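Local atomic coordinates of probable glutamine-binding lipoprotein GlnH (GLNBP) (Mycobacterium tuberculosis, PDB entry 6H20), a protein that binds amino acids such as aspartate, asparagine and glutamate outside the cell and probably takes part in amino-acid sensing that regulates protein kinase G. Residues S123-C126 with E127-K130; L241-T244 with G245-R248. All blocks are in the same frame, centred on the assembly; numbering follows the deposited sequence.

Contact 1: residues S123-C126 with E127-K130; sequences SITC and ERRK. With ASN (asparagine), chain B.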
loop_
_atom_site.group_PDB
_atom_site.type_symbol
_atom_site.label_atom_id
_atom_site.label_comp_id
_atom_site.label_asym_id
_atom_site.label_seq_id
_atom_site.Cartn_x
_atom_site.Cartn_y
_atom_site.Cartn_z
ATOM N N SER A 123 2.048 1.071 4.179
ATOM C CA SER A 123 2.430 0.389 5.412
ATOM C C SER A 123 2.598 1.376 6.557
ATOM O O SER A 123 3.221 2.435 6.418
ATOM C CB SER A 123 3.734 -0.374 5.225
ATOM O OG SER A 123 3.542 -1.400 4.280
ATOM N N ILE A 124 2.048 1.003 7.703
ATOM C CA ILE A 124 2.125 1.814 8.911
ATOM C C ILE A 124 3.455 1.509 9.583
ATOM O O ILE A 124 3.712 0.364 9.967
ATOM C CB ILE A 124 0.966 1.467 9.852
ATOM C CG1 ILE A 124 -0.402 1.729 9.212
ATOM C CG2 ILE A 124 1.090 2.242 11.179
ATOM C CD1 ILE A 124 -1.549 0.914 9.876
ATOM N N THR A 125 4.299 2.528 9.738
ATOM C CA THR A 125 5.595 2.355 10.384
ATOM C C THR A 125 5.808 3.453 11.420
ATOM O O THR A 125 5.187 4.519 11.369
ATOM C CB THR A 125 6.769 2.391 9.387
ATOM O OG1 THR A 125 6.910 3.715 8.859
ATOM C CG2 THR A 125 6.554 1.383 8.240
ATOM N N CYS A 126 6.735 3.195 12.341
ATOM C CA CYS A 126 7.051 4.198 13.351
ATOM C C CYS A 126 7.664 5.444 12.728
ATOM O O CYS A 126 7.332 6.571 13.121
ATOM C CB CYS A 126 7.974 3.599 14.403
ATOM S SG CYS A 126 7.100 2.447 15.476
ATOM N N GLU A 127 8.560 5.271 11.751
ATOM C CA GLU A 127 9.148 6.436 11.098
ATOM C C GLU A 127 8.083 7.270 10.396
ATOM O O GLU A 127 8.098 8.505 10.477
ATOM C CB GLU A 127 10.236 6.007 10.110
ATOM C CG GLU A 127 11.580 5.720 10.759
ATOM C CD GLU A 127 12.069 6.860 11.639
ATOM O OE1 GLU A 127 12.164 6.664 12.870
ATOM O OE2 GLU A 127 12.359 7.952 11.103
ATOM N N ARG A 128 7.132 6.618 9.718
ATOM C CA ARG A 128 6.082 7.386 9.055
ATOM C C ARG A 128 5.155 8.048 10.061
ATOM O O ARG A 128 4.634 9.136 9.799
ATOM C CB ARG A 128 5.297 6.502 8.084
ATOM C CG ARG A 128 6.094 6.143 6.849
ATOM C CD ARG A 128 5.396 5.064 6.041
ATOM N NE ARG A 128 6.194 4.745 4.856
ATOM C CZ ARG A 128 5.847 3.828 3.958
ATOM N NH1 ARG A 128 4.712 3.152 4.106
ATOM N NH2 ARG A 128 6.623 3.606 2.898
ATOM N N ARG A 129 4.953 7.419 11.217
ATOM C CA ARG A 129 4.083 7.997 12.233
ATOM C C ARG A 129 4.653 9.263 12.857
ATOM O O ARG A 129 3.900 10.008 13.500
ATOM C CB ARG A 129 3.771 6.955 13.299
ATOM C CG ARG A 129 2.526 6.166 12.969
ATOM C CD ARG A 129 1.904 5.564 14.215
ATOM N NE ARG A 129 0.556 5.038 13.999
ATOM C CZ ARG A 129 -0.550 5.781 13.960
ATOM N NH1 ARG A 129 -0.479 7.099 14.102
ATOM N NH2 ARG A 129 -1.732 5.205 13.781
ATOM N N LYS A 130 5.953 9.521 12.696
ATOM C CA LYS A 130 6.507 10.808 13.109
ATOM C C LYS A 130 6.014 11.942 12.222
ATOM O O LYS A 130 6.078 13.111 12.625
ATOM C CB LYS A 130 8.035 10.768 13.031
ATOM C CG LYS A 130 8.711 9.830 14.018
ATOM C CD LYS A 130 10.214 9.784 13.781
ATOM C CE LYS A 130 10.885 8.791 14.710
ATOM N NZ LYS A 130 11.965 9.404 15.523
HETATM N N ASN B . 3.498 -1.206 1.317
HETATM C CA ASN B . 4.842 -0.773 0.938
HETATM C C ASN B . 5.076 0.642 1.437
HETATM O O ASN B . 6.055 1.297 1.034
HETATM C CB ASN B . 5.034 -0.852 -0.578
HETATM C CG ASN B . 4.193 0.151 -1.327
HETATM O OD1 ASN B . 3.234 0.712 -0.806
HETATM N ND2 ASN B . 4.576 0.409 -2.556
HETATM O OXT ASN B . 4.263 1.127 2.253
#

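Contact 2: residues L241-T244 with G245-R248; sequences LDNT and GLVR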
loop_
_atom_site.group_PDB
_atom_site.type_symbol
_atom_site.label_atom_id
_atom_site.label_comp_id
_atom_site.label_asym_id
_atom_site.label_seq_id
_atom_site.Cartn_x
_atom_site.Cartn_y
_atom_site.Cartn_z
ATOM N N LEU A 241 -1.096 14.511 9.974
ATOM C CA LEU A 241 -0.729 14.224 11.360
ATOM C C LEU A 241 -1.692 14.851 12.358
ATOM O O LEU A 241 -1.994 14.253 13.398
ATOM C CB LEU A 241 0.690 14.727 11.628
ATOM C CG LEU A 241 1.273 14.464 13.014
ATOM C CD1 LEU A 241 1.316 12.965 13.291
ATOM C CD2 LEU A 241 2.665 15.067 13.105
ATOM N N ASP A 242 -2.185 16.051 12.062
ATOM C CA ASP A 242 -2.982 16.789 13.028
ATOM C C ASP A 242 -4.478 16.558 12.898
ATOM O O ASP A 242 -5.227 16.996 13.776
ATOM C CB ASP A 242 -2.685 18.283 12.916
ATOM C CG ASP A 242 -1.256 18.611 13.275
ATOM O OD1 ASP A 242 -0.736 18.010 14.240
ATOM O OD2 ASP A 242 -0.648 19.458 12.583
ATOM N N ASN A 243 -4.947 15.885 11.848
ATOM C CA ASN A 243 -6.387 15.681 11.697
ATOM C C ASN A 243 -6.808 14.394 12.405
ATOM O O ASN A 243 -7.163 13.389 11.784
ATOM C CB ASN A 243 -6.811 15.702 10.233
ATOM C CG ASN A 243 -8.324 15.859 10.079
ATOM O OD1 ASN A 243 -9.082 15.676 11.043
ATOM N ND2 ASN A 243 -8.766 16.196 8.877
ATOM N N THR A 244 -6.780 14.460 13.745
ATOM C CA THR A 244 -7.182 13.310 14.552
ATOM C C THR A 244 -8.655 12.979 14.378
ATOM O O THR A 244 -9.035 11.806 14.476
ATOM C CB THR A 244 -6.849 13.517 16.029
ATOM O OG1 THR A 244 -7.475 14.717 16.499
ATOM C CG2 THR A 244 -5.339 13.590 16.227
ATOM N N GLY A 245 -9.493 13.981 14.100
ATOM C CA GLY A 245 -10.901 13.702 13.854
ATOM C C GLY A 245 -11.109 12.796 12.656
ATOM O O GLY A 245 -11.944 11.894 12.679
ATOM N N LEU A 246 -10.357 13.034 11.585
ATOM C CA LEU A 246 -10.476 12.179 10.410
ATOM C C LEU A 246 -9.958 10.775 10.683
ATOM O O LEU A 246 -10.490 9.809 10.129
ATOM C CB LEU A 246 -9.729 12.824 9.243
ATOM C CG LEU A 246 -9.875 12.160 7.878
ATOM C CD1 LEU A 246 -11.318 11.903 7.524
ATOM C CD2 LEU A 246 -9.213 13.041 6.814
ATOM N N VAL A 247 -8.935 10.634 11.530
ATOM C CA VAL A 247 -8.494 9.300 11.943
ATOM C C VAL A 247 -9.641 8.544 12.603
ATOM O O VAL A 247 -9.935 7.392 12.251
ATOM C CB VAL A 247 -7.276 9.394 12.880
ATOM C CG1 VAL A 247 -6.882 7.993 13.371
ATOM C CG2 VAL A 247 -6.116 10.089 12.186
ATOM N N ARG A 248 -10.293 9.175 13.592
ATOM C CA ARG A 248 -11.416 8.518 14.254
ATOM C C ARG A 248 -12.531 8.203 13.268
ATOM O O ARG A 248 -13.128 7.125 13.331
ATOM C CB ARG A 248 -11.940 9.368 15.414
ATOM C CG ARG A 248 -10.893 9.656 16.464
ATOM C CD ARG A 248 -11.528 10.392 17.639
ATOM N NE ARG A 248 -10.534 10.860 18.602
ATOM C CZ ARG A 248 -10.023 10.105 19.571
ATOM N NH1 ARG A 248 -10.406 8.839 19.704
ATOM N NH2 ARG A 248 -9.118 10.614 20.403
HETATM O O HOH W 1 -9.011 16.812 14.053
HETATM O O HOH W 2 -10.073 13.836 17.615
#

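Contact 1: residues S123-C126 with E127-K130
Arg128 and Ser123 meet at the bound asparagine, where a helix N-cap and a family 3 solute-binding pocket are built from one short run of chain. The capping bond comes first: Thr125 OG1 accepts from Arg128 N at 3.0 Å, close to straight. A chi1 of 69° tucks the hydroxyl in between the two backbone branches of its own residue and turns it toward the first turn of helix 126-129. Thr125 O then takes Arg129 N at 2.9 Å, and a weak bond joins Lys130 N to Cys126 O.

Bonds to the ligand form the second group. The Arg128 side chain, extended from CG to NE, runs back past Thr125 OG1 and presents two nitrogens to the ligand carboxylate: NH1 reaches ASN OXT at 2.8 Å and NH2 reaches ASN O at 3.0 Å, both nearly straight at 170°. This is a bidentate grip at the guanidinium edge. Ser123 N adds a second donor to OXT, and Ser123 OG accepts from the ligand amino nitrogen while also bonding Gln233. Arg106, close to Arg128, also bonds the ligand.

Packing is lighter. Ile124 CG2 lies 4.0 Å from Arg129 NE, the two side chains pointing the same way, and that NE bonds Pro27 O. Cys126 is tied by a disulfide to Cys25. Ser123 O also holds the guanidinium, receiving Arg128 NH1 at 2.8 Å on a lone pair in the carbonyl plane, with the oxygen 20° out of the guanidinium plane.

Contact 2: residues L241-T244 with G245-R248
Asn243 is the N-cap of helix 244-259, and its side chain accepts from Leu246 N; the same residue is the centre of an inverse gamma turn that leads the chain into the helix. The capping bond, from Leu246 N to Asn243 OD1, measures 3.0 Å. It arrives well above the plane of the amide, 58° out of it, rather than on a lone pair. A chi1 of -165° sets CG anti to the backbone nitrogen and swings the amide toward the helix start, where CG also packs on Leu246 CB at 3.4 Å.

Backbone bonds continue the turn: Val247 N donates to Asn243 O at 3.3 Å, and Arg248 N to Thr244 O at 3.0 Å. Leu246 N makes a further, weak bond to Asn243 O.

Two waters bridge the turn. One donates to Asn243 OD1 and accepts from Gly245 N at 2.9 Å; a second joins Thr244 OG1 to Arg248 NE, accepting from the latter. The Arg248 guanidinium itself reaches on to Arg32 O and Asp287, tying the helix to the C-terminal residue.

Asn243 OD1 thus takes Leu246 N directly and a proton from the first water, so two early helical amides are met by the side-chain oxygen and the water it holds.

In the fold
Both contacts are helix starts within the family 3 solute-binding region, met one after the other along the chain, neither nested nor crossed. From the N terminus, contact 1 comes first: it turns the loop after strand 117-118 into helix 126-129, beside the ligand. Much later, strand 232-240, paired antiparallel with both strand 117-118 and strand 132-134, ends, and contact 2 turns its exit loop into helix 244-259. The centres stand 15 Å apart, yet the two regions touch: Leu241 CD1 packs 3.9 Å from Arg129 O. Asn133 also links them, bonding both Arg129 and Leu241. Contact 2 lies away from the ligand pocket.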